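Local atomic coordinates of cytochrome P450 268A2 Cyp268A2 (Mycobacterium marinum, PDB entry 6BLD), a protein that belongs to the cytochrome P450 family of heme proteins and here holds protoporphyrin IX containing iron together with (3E,5E)-6,10-dimethylundeca-3,5,9-trien-2-one. Residues I14-R19 with F61-R66; A20-S25 with S31-L36; D168-P173 with A217-E222; A234-E239 with A248-F253. One frame throughout, in Å; residues are numbered along the deposited sequence.

Contact 1 (I14-R19 with F61-R66); sequences IDLSSR and FWAVTR
Asp-15 OD1 is gripped by two backbone N-H groups, those of Ser-17 and Ser-18, and so sets the turn that brings Leu-16 and Ser-17 up to Phe-61 and Ala-63. This is an Asx turn. It packs on strand 61-64 of the mixed beta-sheet of the P450 fold. Ser-17 N lies 3.0 Å from Asp-15 OD1 and comes from above the carboxylate plane. Ser-18 N, at 3.1 Å from Asp-15 OD1, uses the syn lone pair. The second oxygen is held too: Ser-18 OG gives a bond of 2.6 Å to the syn side of Asp-15 OD2. Three bonds on two oxygens probably hold the carboxylate in one rotation.

No hydrogen bond joins the two segments. Leu-16 has CG anti to its carbonyl carbon (chi1 -56°), and this carries CD1 over to the Ala-63 methyl. Phe-61 turns its ring edge to the loop, with Leu-16 CB lying near the ring plane. His-45 and Phe-88 also meet this ring. Ser-17 OG bonds to Pro-46 O and sits at the same Phe-61 edge, 3.9 Å from CE1.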
loop_
_atom_site.group_PDB
_atom_site.type_symbol
_atom_site.label_atom_id
_atom_site.label_comp_id
_atom_site.label_asym_id
_atom_site.label_seq_id
_atom_site.Cartn_x
_atom_site.Cartn_y
_atom_site.Cartn_z
ATOM N N ILE A 14 5.855 23.776 9.389
ATOM C CA ILE A 14 4.790 23.058 8.699
ATOM C C ILE A 14 4.326 21.882 9.549
ATOM O O ILE A 14 5.141 21.110 10.072
ATOM C CB ILE A 14 5.266 22.591 7.315
ATOM C CG1 ILE A 14 5.688 23.791 6.461
ATOM C CG2 ILE A 14 4.179 21.791 6.615
ATOM C CD1 ILE A 14 4.681 24.918 6.441
ATOM N N ASP A 15 3.011 21.740 9.687
ATOM C CA ASP A 15 2.420 20.668 10.476
ATOM C C ASP A 15 2.240 19.429 9.606
ATOM O O ASP A 15 1.491 19.457 8.623
ATOM C CB ASP A 15 1.082 21.117 11.064
ATOM C CG ASP A 15 0.299 19.974 11.680
ATOM O OD1 ASP A 15 0.922 19.018 12.191
ATOM O OD2 ASP A 15 -0.948 20.036 11.657
ATOM N N LEU A 16 2.927 18.346 9.973
ATOM C CA LEU A 16 2.764 17.050 9.322
ATOM C C LEU A 16 2.388 15.950 10.307
ATOM O O LEU A 16 2.455 14.767 9.951
ATOM C CB LEU A 16 4.045 16.650 8.583
ATOM C CG LEU A 16 4.617 17.595 7.528
ATOM C CD1 LEU A 16 5.860 16.979 6.909
ATOM C CD2 LEU A 16 3.584 17.907 6.460
ATOM N N SER A 17 1.994 16.303 11.532
ATOM C CA SER A 17 1.806 15.323 12.593
ATOM C C SER A 17 0.408 15.294 13.191
ATOM O O SER A 17 0.054 14.289 13.818
ATOM C CB SER A 17 2.812 15.572 13.730
ATOM O OG SER A 17 4.078 15.949 13.219
ATOM N N SER A 18 -0.387 16.347 13.029
ATOM C CA SER A 18 -1.670 16.425 13.707
ATOM C C SER A 18 -2.701 15.512 13.046
ATOM O O SER A 18 -2.579 15.129 11.879
ATOM C CB SER A 18 -2.186 17.865 13.721
ATOM O OG SER A 18 -2.699 18.237 12.453
ATOM N N ARG A 19 -3.729 15.163 13.823
ATOM C CA ARG A 19 -4.828 14.365 13.291
ATOM C C ARG A 19 -5.595 15.128 12.219
ATOM O O ARG A 19 -6.030 14.541 11.221
ATOM C CB ARG A 19 -5.768 13.953 14.426
ATOM C CG ARG A 19 -5.366 12.682 15.154
ATOM C CD ARG A 19 -4.903 11.612 14.184
ATOM N NE ARG A 19 -4.274 10.488 14.871
ATOM C CZ ARG A 19 -4.913 9.377 15.223
ATOM N NH1 ARG A 19 -6.202 9.237 14.947
ATOM N NH2 ARG A 19 -4.262 8.403 15.846
ATOM N N PHE A 61 10.860 13.055 13.786
ATOM C CA PHE A 61 11.228 12.378 12.551
ATOM C C PHE A 61 11.668 13.414 11.528
ATOM O O PHE A 61 11.347 14.600 11.636
ATOM C CB PHE A 61 10.067 11.542 12.000
ATOM C CG PHE A 61 8.899 12.363 11.521
ATOM C CD1 PHE A 61 7.891 12.733 12.396
ATOM C CD2 PHE A 61 8.808 12.764 10.196
ATOM C CE1 PHE A 61 6.817 13.488 11.960
ATOM C CE2 PHE A 61 7.738 13.519 9.757
ATOM C CZ PHE A 61 6.742 13.882 10.639
ATOM N N TRP A 62 12.404 12.940 10.526
ATOM C CA TRP A 62 12.803 13.749 9.383
ATOM C C TRP A 62 11.810 13.535 8.249
ATOM O O TRP A 62 11.537 12.394 7.864
ATOM C CB TRP A 62 14.213 13.384 8.918
ATOM C CG TRP A 62 15.306 13.873 9.815
ATOM C CD1 TRP A 62 16.016 13.136 10.719
ATOM C CD2 TRP A 62 15.826 15.205 9.888
ATOM N NE1 TRP A 62 16.943 13.929 11.352
ATOM C CE2 TRP A 62 16.846 15.204 10.860
ATOM C CE3 TRP A 62 15.526 16.401 9.228
ATOM C CZ2 TRP A 62 17.567 16.350 11.186
ATOM C CZ3 TRP A 62 16.242 17.537 9.553
ATOM C CH2 TRP A 62 17.251 17.503 10.523
ATOM N N ALA A 63 11.276 14.629 7.714
ATOM C CA ALA A 63 10.318 14.566 6.617
ATOM C C ALA A 63 11.065 14.627 5.291
ATOM O O ALA A 63 11.784 15.595 5.021
ATOM C CB ALA A 63 9.302 15.702 6.720
ATOM N N VAL A 64 10.895 13.595 4.467
ATOM C CA VAL A 64 11.534 13.499 3.159
ATOM C C VAL A 64 10.444 13.662 2.108
ATOM O O VAL A 64 9.599 12.776 1.933
ATOM C CB VAL A 64 12.279 12.170 2.983
ATOM C CG1 VAL A 64 12.898 12.095 1.599
ATOM C CG2 VAL A 64 13.339 12.014 4.055
ATOM N N THR A 65 10.476 14.788 1.390
ATOM C CA THR A 65 9.388 15.172 0.504
ATOM C C THR A 65 9.727 15.104 -0.980
ATOM O O THR A 65 8.810 14.979 -1.796
ATOM C CB THR A 65 8.922 16.599 0.832
ATOM O OG1 THR A 65 10.039 17.491 0.765
ATOM C CG2 THR A 65 8.316 16.656 2.229
ATOM N N ARG A 66 11.001 15.189 -1.349
ATOM C CA ARG A 66 11.394 15.165 -2.751
ATOM C C ARG A 66 11.573 13.732 -3.237
ATOM O O ARG A 66 12.002 12.850 -2.488
ATOM C CB ARG A 66 12.686 15.956 -2.964
ATOM C CG ARG A 66 12.485 17.463 -2.968
ATOM C CD ARG A 66 13.773 18.198 -3.298
ATOM N NE ARG A 66 13.594 19.647 -3.268
ATOM C CZ ARG A 66 14.591 20.525 -3.316
ATOM N NH1 ARG A 66 15.845 20.103 -3.396
ATOM N NH2 ARG A 66 14.333 21.826 -3.284
#

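Contact 2 (A20-S25 with S31-L36); sequences AFWASS and SSFSEL
Phe-21 has chi1 at 178°, with CG trans to the backbone N, and this sends its ring across to Ser-32 and Phe-33. Phe-33 takes chi1 of -69°, which turns its ring back toward Phe-21 and Trp-22. Ser-32 meets Phe-21 at the ring edge. Its OG lies 3.6 Å from Phe-21 CE1, and its CB lies 3.8 Å from the same CE1. This is van der Waals contact, not a hydrogen bond.

The three aromatic side chains meet near Phe-33 CZ. Trp-22 CH2 touches it at 4.2 Å, at the edge of the Phe-33 ring, and the two side chains cross at about a right angle. Phe-21 CZ is more distant, 4.5 Å from Phe-33 CZ. Within its own segment Phe-21 also leans on Trp-22: CD2 stands over one indole face, offset toward the rim. The Phe-33 ring also meets that of Phe-335 on strand 331-335.

Side-chain bonds mark the bend between the helices. Ser-24 OG donates to Phe-21 O at 2.7 Å, tilted from the carbonyl plane. Ser-25 then caps helix 26-39 through Gln-28 N. Two successive helices meet here at a tight bend, the short, weakly bonded 19-23 and the longer 26-39, in the N-terminal part of the P450 fold.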
loop_
_atom_site.group_PDB
_atom_site.type_symbol
_atom_site.label_atom_id
_atom_site.label_comp_id
_atom_site.label_asym_id
_atom_site.label_seq_id
_atom_site.Cartn_x
_atom_site.Cartn_y
_atom_site.Cartn_z
ATOM N N ALA A 20 -5.771 16.438 12.410
ATOM C CA ALA A 20 -6.540 17.232 11.458
ATOM C C ALA A 20 -5.835 17.323 10.112
ATOM O O ALA A 20 -6.491 17.342 9.064
ATOM C CB ALA A 20 -6.795 18.628 12.026
ATOM N N PHE A 21 -4.500 17.384 10.117
ATOM C CA PHE A 21 -3.760 17.419 8.860
ATOM C C PHE A 21 -3.991 16.149 8.053
ATOM O O PHE A 21 -4.145 16.200 6.826
ATOM C CB PHE A 21 -2.268 17.618 9.131
ATOM C CG PHE A 21 -1.422 17.620 7.889
ATOM C CD1 PHE A 21 -1.317 18.761 7.109
ATOM C CD2 PHE A 21 -0.727 16.483 7.501
ATOM C CE1 PHE A 21 -0.539 18.768 5.966
ATOM C CE2 PHE A 21 0.052 16.485 6.359
ATOM C CZ PHE A 21 0.147 17.631 5.591
ATOM N N TRP A 22 -4.022 14.999 8.722
ATOM C CA TRP A 22 -4.243 13.727 8.053
ATOM C C TRP A 22 -5.721 13.397 7.892
ATOM O O TRP A 22 -6.049 12.361 7.305
ATOM C CB TRP A 22 -3.517 12.612 8.811
ATOM C CG TRP A 22 -2.035 12.764 8.700
ATOM C CD1 TRP A 22 -1.172 13.151 9.683
ATOM C CD2 TRP A 22 -1.240 12.568 7.525
ATOM N NE1 TRP A 22 0.113 13.194 9.196
ATOM C CE2 TRP A 22 0.097 12.840 7.873
ATOM C CE3 TRP A 22 -1.531 12.179 6.212
ATOM C CZ2 TRP A 22 1.142 12.736 6.958
ATOM C CZ3 TRP A 22 -0.491 12.077 5.305
ATOM C CH2 TRP A 22 0.828 12.355 5.682
ATOM N N ALA A 23 -6.611 14.250 8.392
ATOM C CA ALA A 23 -8.034 14.163 8.103
ATOM C C ALA A 23 -8.463 15.130 7.010
ATOM O O ALA A 23 -9.627 15.107 6.598
ATOM C CB ALA A 23 -8.851 14.418 9.374
ATOM N N SER A 24 -7.553 15.975 6.531
ATOM C CA SER A 24 -7.845 16.926 5.472
ATOM C C SER A 24 -7.638 16.281 4.103
ATOM O O SER A 24 -7.178 15.144 3.981
ATOM C CB SER A 24 -6.970 18.172 5.616
ATOM O OG SER A 24 -5.616 17.887 5.302
ATOM N N SER A 25 -7.982 17.033 3.062
ATOM C CA SER A 25 -7.871 16.526 1.705
ATOM C C SER A 25 -6.408 16.367 1.300
ATOM O O SER A 25 -5.500 16.963 1.889
ATOM C CB SER A 25 -8.580 17.462 0.726
ATOM O OG SER A 25 -7.835 18.652 0.539
ATOM N N SER A 31 -0.210 21.397 -0.514
ATOM C CA SER A 31 0.276 22.756 -0.296
ATOM C C SER A 31 1.327 22.800 0.805
ATOM O O SER A 31 2.235 23.638 0.764
ATOM C CB SER A 31 -0.892 23.686 0.038
ATOM O OG SER A 31 -1.779 23.079 0.961
ATOM N N SER A 32 1.224 21.908 1.793
ATOM C CA SER A 32 2.278 21.775 2.790
ATOM C C SER A 32 3.491 21.051 2.219
ATOM O O SER A 32 4.633 21.458 2.461
ATOM C CB SER A 32 1.748 21.039 4.021
ATOM O OG SER A 32 0.855 21.854 4.759
ATOM N N PHE A 33 3.259 19.977 1.457
ATOM C CA PHE A 33 4.361 19.268 0.815
ATOM C C PHE A 33 5.068 20.142 -0.212
ATOM O O PHE A 33 6.281 20.004 -0.415
ATOM C CB PHE A 33 3.845 17.990 0.150
ATOM C CG PHE A 33 3.395 16.936 1.122
ATOM C CD1 PHE A 33 4.159 16.629 2.236
ATOM C CD2 PHE A 33 2.210 16.248 0.917
ATOM C CE1 PHE A 33 3.748 15.658 3.129
ATOM C CE2 PHE A 33 1.793 15.275 1.808
ATOM C CZ PHE A 33 2.564 14.981 2.915
ATOM N N SER A 34 4.334 21.043 -0.868
ATOM C CA SER A 34 4.933 21.883 -1.901
ATOM C C SER A 34 5.939 22.860 -1.305
ATOM O O SER A 34 7.050 23.017 -1.828
ATOM C CB SER A 34 3.843 22.632 -2.666
ATOM O OG SER A 34 4.402 23.427 -3.698
ATOM N N GLU A 35 5.567 23.530 -0.210
ATOM C CA GLU A 35 6.477 24.489 0.411
ATOM C C GLU A 35 7.716 23.796 0.959
ATOM O O GLU A 35 8.831 24.320 0.847
ATOM C CB GLU A 35 5.766 25.262 1.521
ATOM C CG GLU A 35 6.708 26.127 2.353
ATOM C CD GLU A 35 5.982 26.996 3.363
ATOM O OE1 GLU A 35 6.626 27.442 4.337
ATOM O OE2 GLU A 35 4.771 27.235 3.183
ATOM N N LEU A 36 7.542 22.618 1.560
ATOM C CA LEU A 36 8.688 21.863 2.053
ATOM C C LEU A 36 9.602 21.451 0.905
ATOM O O LEU A 36 10.816 21.674 0.957
ATOM C CB LEU A 36 8.213 20.640 2.836
ATOM C CG LEU A 36 7.530 20.932 4.173
ATOM C CD1 LEU A 36 7.038 19.646 4.811
ATOM C CD2 LEU A 36 8.474 21.673 5.108
#

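Contact 3 (D168-P173 with A217-E222); sequences DMVGIP and ASLAAE
Val-170 ends helix 160-170, and Gly-171 leaves it with positive phi (92°), so the chain turns past Leu-219 with Ile-172 CA 7.4 Å from Leu-219 CA. Leu-219 carries the contact from the other side. Its two methyls meet successive parts of the turn. CD2 meets Val-170: it lies 3.8 Å from Val-170 CG1 and 3.5 Å from Val-170 O. CD1 meets the next residues, at 3.3 Å from Gly-171 O and 3.7 Å from Pro-173 CD. The chi1 of Leu-219 is -146°, well away from a staggered position.

The Val-170 and Leu-219 side chains cross at a slant. Pro-173 and Leu-219 instead run past each other in opposite directions.

In the P450 fold this places the C-terminal end of helix 160-170, probably helix E, against helix 201-225, probably helix G. Phe-232 of helix 231-237 touches both Val-170 and Leu-219. Val-170 also packs on Phe-254 and Leu-257 of helix 247-278, and its side chain is about 8 Å from the heme.

No hydrogen bond links the two segments. Ile-172 has its CB directed away from Leu-219, and its side chain packs on Leu-166 and Phe-254. Arg-177 bridges the last turn of the helix and the loop: it forms a salt bridge with Asp-168 OD1 and gives its NE to Ile-172 O.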
loop_
_atom_site.group_PDB
_atom_site.type_symbol
_atom_site.label_atom_id
_atom_site.label_comp_id
_atom_site.label_asym_id
_atom_site.label_seq_id
_atom_site.Cartn_x
_atom_site.Cartn_y
_atom_site.Cartn_z
ATOM N N ASP A 168 -6.690 -16.871 -4.311
ATOM C CA ASP A 168 -6.372 -17.918 -5.275
ATOM C C ASP A 168 -4.908 -18.329 -5.178
ATOM O O ASP A 168 -4.573 -19.506 -5.357
ATOM C CB ASP A 168 -6.703 -17.450 -6.693
ATOM C CG ASP A 168 -8.170 -17.615 -7.035
ATOM O OD1 ASP A 168 -8.861 -18.391 -6.342
ATOM O OD2 ASP A 168 -8.633 -16.966 -7.997
ATOM N N MET A 169 -4.023 -17.374 -4.891
ATOM C CA MET A 169 -2.602 -17.683 -4.780
ATOM C C MET A 169 -2.288 -18.393 -3.470
ATOM O O MET A 169 -1.600 -19.418 -3.460
ATOM C CB MET A 169 -1.776 -16.402 -4.900
ATOM C CG MET A 169 -1.910 -15.704 -6.236
ATOM S SD MET A 169 -1.009 -14.146 -6.275
ATOM C CE MET A 169 0.577 -14.653 -5.610
ATOM N N VAL A 170 -2.778 -17.857 -2.353
ATOM C CA VAL A 170 -2.455 -18.435 -1.054
ATOM C C VAL A 170 -3.287 -19.683 -0.774
ATOM O O VAL A 170 -2.836 -20.580 -0.052
ATOM C CB VAL A 170 -2.639 -17.378 0.047
ATOM C CG1 VAL A 170 -2.110 -17.882 1.381
ATOM C CG2 VAL A 170 -1.954 -16.084 -0.345
ATOM N N GLY A 171 -4.494 -19.767 -1.331
ATOM C CA GLY A 171 -5.378 -20.879 -1.054
ATOM C C GLY A 171 -6.339 -20.654 0.090
ATOM O O GLY A 171 -6.679 -21.611 0.796
ATOM N N ILE A 172 -6.786 -19.422 0.299
ATOM C CA ILE A 172 -7.715 -19.128 1.396
ATOM C C ILE A 172 -9.053 -19.804 1.117
ATOM O O ILE A 172 -9.578 -19.692 -0.006
ATOM C CB ILE A 172 -7.885 -17.614 1.556
ATOM C CG1 ILE A 172 -6.518 -16.937 1.701
ATOM C CG2 ILE A 172 -8.778 -17.291 2.759
ATOM C CD1 ILE A 172 -6.593 -15.456 1.989
ATOM N N PRO A 173 -9.644 -20.504 2.089
ATOM C CA PRO A 173 -10.972 -21.089 1.870
ATOM C C PRO A 173 -12.002 -20.012 1.560
ATOM O O PRO A 173 -11.909 -18.878 2.033
ATOM C CB PRO A 173 -11.277 -21.790 3.200
ATOM C CG PRO A 173 -9.939 -22.034 3.818
ATOM C CD PRO A 173 -9.086 -20.871 3.402
ATOM N N ALA A 217 -3.118 -20.016 10.966
ATOM C CA ALA A 217 -2.836 -21.266 11.663
ATOM C C ALA A 217 -3.567 -22.438 11.018
ATOM O O ALA A 217 -3.015 -23.540 10.917
ATOM C CB ALA A 217 -3.214 -21.146 13.139
ATOM N N SER A 218 -4.806 -22.218 10.570
ATOM C CA SER A 218 -5.563 -23.290 9.930
ATOM C C SER A 218 -4.970 -23.658 8.575
ATOM O O SER A 218 -4.878 -24.843 8.234
ATOM C CB SER A 218 -7.028 -22.881 9.778
ATOM O OG SER A 218 -7.687 -22.866 11.032
ATOM N N LEU A 219 -4.564 -22.657 7.790
ATOM C CA LEU A 219 -3.988 -22.944 6.479
ATOM C C LEU A 219 -2.590 -23.537 6.609
ATOM O O LEU A 219 -2.212 -24.422 5.834
ATOM C CB LEU A 219 -3.964 -21.677 5.627
ATOM C CG LEU A 219 -4.183 -21.901 4.130
ATOM C CD1 LEU A 219 -5.658 -22.117 3.840
ATOM C CD2 LEU A 219 -3.648 -20.734 3.318
ATOM N N ALA A 220 -1.810 -23.073 7.587
ATOM C CA ALA A 220 -0.474 -23.625 7.789
ATOM C C ALA A 220 -0.545 -25.097 8.169
ATOM O O ALA A 220 0.210 -25.924 7.645
ATOM C CB ALA A 220 0.267 -22.828 8.862
ATOM N N ALA A 221 -1.448 -25.444 9.088
ATOM C CA ALA A 221 -1.620 -26.843 9.463
ATOM C C ALA A 221 -2.143 -27.674 8.299
ATOM O O ALA A 221 -1.785 -28.851 8.171
ATOM C CB ALA A 221 -2.558 -26.954 10.665
ATOM N N GLU A 222 -2.979 -27.086 7.440
ATOM C CA GLU A 222 -3.488 -27.822 6.286
ATOM C C GLU A 222 -2.385 -28.090 5.271
ATOM O O GLU A 222 -2.306 -29.186 4.706
ATOM C CB GLU A 222 -4.636 -27.051 5.636
ATOM C CG GLU A 222 -5.092 -27.634 4.308
ATOM C CD GLU A 222 -5.702 -26.595 3.387
ATOM O OE1 GLU A 222 -6.887 -26.251 3.579
ATOM O OE2 GLU A 222 -4.997 -26.125 2.470
#

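Contact 4 (A234-E239 with A248-F253); sequences ALVNAE and ADVAAF
Leu-235 CD2 touches Phe-253 CD2 at 3.5 Å and Val-250 CG2 at 4.2 Å. One methyl thus meets residues on two successive turns of helix 247-278. Toward Phe-253 it comes at a slant to the ring, and the two side chains are inclined to each other. Beside this pair, Val-236 CG1 lies 3.8 Å from Val-250 CG1. These two valine side chains cross at about a right angle. The backbones are close here, with Val-236 CA 6.7 Å from Val-250 CA. The contact is wholly apolar, and all four residues are buried.

Torsions put the long side chains in place. Leu-235 has CG opposite the backbone N (chi1 174°), and Phe-253 does the same (chi1 168°), an extended setting that carries each side chain toward the other helix.

Further residues pack around them. Leu-245, in the loop between the helices, touches both Leu-235 and Val-250. Val-117 of helix 109-117 packs on Leu-235 and Phe-253. Beyond Val-236, Asn-237 ND2 bonds to Ser-233 O of its own helix and to Arg-223 O, and the second bond links it to helix 201-225.

The Phe-253 side chain lies about 5 Å from the heme. The packing joins helix 231-237, probably helix H of the P450 fold, to the first turns of helix 247-278, probably the long helix that crosses over the heme in this fold.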
loop_
_atom_site.group_PDB
_atom_site.type_symbol
_atom_site.label_atom_id
_atom_site.label_comp_id
_atom_site.label_asym_id
_atom_site.label_seq_id
_atom_site.Cartn_x
_atom_site.Cartn_y
_atom_site.Cartn_z
ATOM N N ALA A 234 4.855 -23.362 0.153
ATOM C CA ALA A 234 6.306 -23.248 0.167
ATOM C C ALA A 234 6.803 -22.564 1.433
ATOM O O ALA A 234 7.888 -22.891 1.925
ATOM C CB ALA A 234 6.784 -22.490 -1.072
ATOM N N LEU A 235 6.025 -21.629 1.980
ATOM C CA LEU A 235 6.459 -20.913 3.174
ATOM C C LEU A 235 6.428 -21.815 4.403
ATOM O O LEU A 235 7.403 -21.881 5.161
ATOM C CB LEU A 235 5.586 -19.678 3.390
ATOM C CG LEU A 235 5.839 -18.917 4.692
ATOM C CD1 LEU A 235 7.021 -17.973 4.540
ATOM C CD2 LEU A 235 4.595 -18.162 5.122
ATOM N N VAL A 236 5.312 -22.518 4.621
ATOM C CA VAL A 236 5.161 -23.330 5.826
ATOM C C VAL A 236 5.918 -24.645 5.759
ATOM O O VAL A 236 6.104 -25.293 6.797
ATOM C CB VAL A 236 3.675 -23.619 6.112
ATOM C CG1 VAL A 236 2.865 -22.332 6.058
ATOM C CG2 VAL A 236 3.123 -24.643 5.128
ATOM N N ASN A 237 6.364 -25.061 4.574
ATOM C CA ASN A 237 7.109 -26.302 4.412
ATOM C C ASN A 237 8.599 -26.078 4.200
ATOM O O ASN A 237 9.354 -27.054 4.128
ATOM C CB ASN A 237 6.542 -27.111 3.238
ATOM C CG ASN A 237 5.169 -27.680 3.534
ATOM O OD1 ASN A 237 5.026 -28.594 4.346
ATOM N ND2 ASN A 237 4.150 -27.142 2.872
ATOM N N ALA A 238 9.041 -24.830 4.097
ATOM C CA ALA A 238 10.445 -24.543 3.845
ATOM C C ALA A 238 11.286 -24.780 5.092
ATOM O O ALA A 238 10.809 -24.670 6.226
ATOM C CB ALA A 238 10.626 -23.102 3.371
ATOM N N GLU A 239 12.554 -25.107 4.868
ATOM C CA GLU A 239 13.528 -25.281 5.938
ATOM C C GLU A 239 14.418 -24.046 5.975
ATOM O O GLU A 239 15.241 -23.839 5.077
ATOM C CB GLU A 239 14.350 -26.549 5.725
ATOM C CG GLU A 239 14.603 -27.354 6.990
ATOM C CD GLU A 239 13.376 -28.121 7.453
ATOM O OE1 GLU A 239 13.400 -28.657 8.581
ATOM O OE2 GLU A 239 12.386 -28.187 6.691
ATOM N N ALA A 248 4.551 -17.920 14.631
ATOM C CA ALA A 248 4.495 -16.462 14.659
ATOM C C ALA A 248 5.004 -15.862 13.354
ATOM O O ALA A 248 4.414 -14.910 12.831
ATOM C CB ALA A 248 5.295 -15.930 15.848
ATOM N N ASP A 249 6.098 -16.406 12.811
ATOM C CA ASP A 249 6.625 -15.900 11.547
ATOM C C ASP A 249 5.658 -16.162 10.400
ATOM O O ASP A 249 5.453 -15.296 9.541
ATOM C CB ASP A 249 7.984 -16.535 11.249
ATOM C CG ASP A 249 8.991 -16.317 12.361
ATOM O OD1 ASP A 249 9.028 -15.204 12.925
ATOM O OD2 ASP A 249 9.748 -17.260 12.670
ATOM N N VAL A 250 5.058 -17.354 10.370
ATOM C CA VAL A 250 4.140 -17.702 9.292
ATOM C C VAL A 250 2.907 -16.808 9.327
ATOM O O VAL A 250 2.467 -16.291 8.293
ATOM C CB VAL A 250 3.772 -19.195 9.383
ATOM C CG1 VAL A 250 2.501 -19.483 8.609
ATOM C CG2 VAL A 250 4.920 -20.054 8.875
ATOM N N ALA A 251 2.339 -16.597 10.517
ATOM C CA ALA A 251 1.140 -15.773 10.625
ATOM C C ALA A 251 1.440 -14.311 10.324
ATOM O O ALA A 251 0.620 -13.617 9.711
ATOM C CB ALA A 251 0.526 -15.920 12.017
ATOM N N ALA A 252 2.610 -13.824 10.745
ATOM C CA ALA A 252 2.960 -12.430 10.492
ATOM C C ALA A 252 3.056 -12.148 8.997
ATOM O O ALA A 252 2.641 -11.080 8.533
ATOM C CB ALA A 252 4.273 -12.080 11.192
ATOM N N PHE A 253 3.594 -13.095 8.224
ATOM C CA PHE A 253 3.665 -12.893 6.781
ATOM C C PHE A 253 2.282 -12.961 6.145
ATOM O O PHE A 253 2.006 -12.251 5.171
ATOM C CB PHE A 253 4.595 -13.918 6.134
ATOM C CG PHE A 253 4.493 -13.948 4.636
ATOM C CD1 PHE A 253 5.093 -12.964 3.869
ATOM C CD2 PHE A 253 3.771 -14.941 3.996
ATOM C CE1 PHE A 253 4.992 -12.978 2.492
ATOM C CE2 PHE A 253 3.666 -14.961 2.621
ATOM C CZ PHE A 253 4.276 -13.979 1.867
#

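The contacts form two pairs. Contacts 1 and 2 lie in the N-terminal part, with centres 9 Å apart, and contact 2 is nested in the loop that contact 1 closes. Leu-16 of contact 1 links them: its O probably bonds to Trp-22 NE1 and its CD1 packs on Leu-36 CD1. Contacts 3 and 4 have centres 11 Å apart. There Ala-220 CB touches Val-236 CG1 and Val-250 CG1, so helices 201-225, 231-237 and 247-278 meet. Contacts 1, 3 and 4 are mostly buried; contact 2 is only partly so. Aromatic edges and serine hydroxyls mark the first pair. Branched aliphatic side chains dominate the second, which includes the heme-near Phe-253.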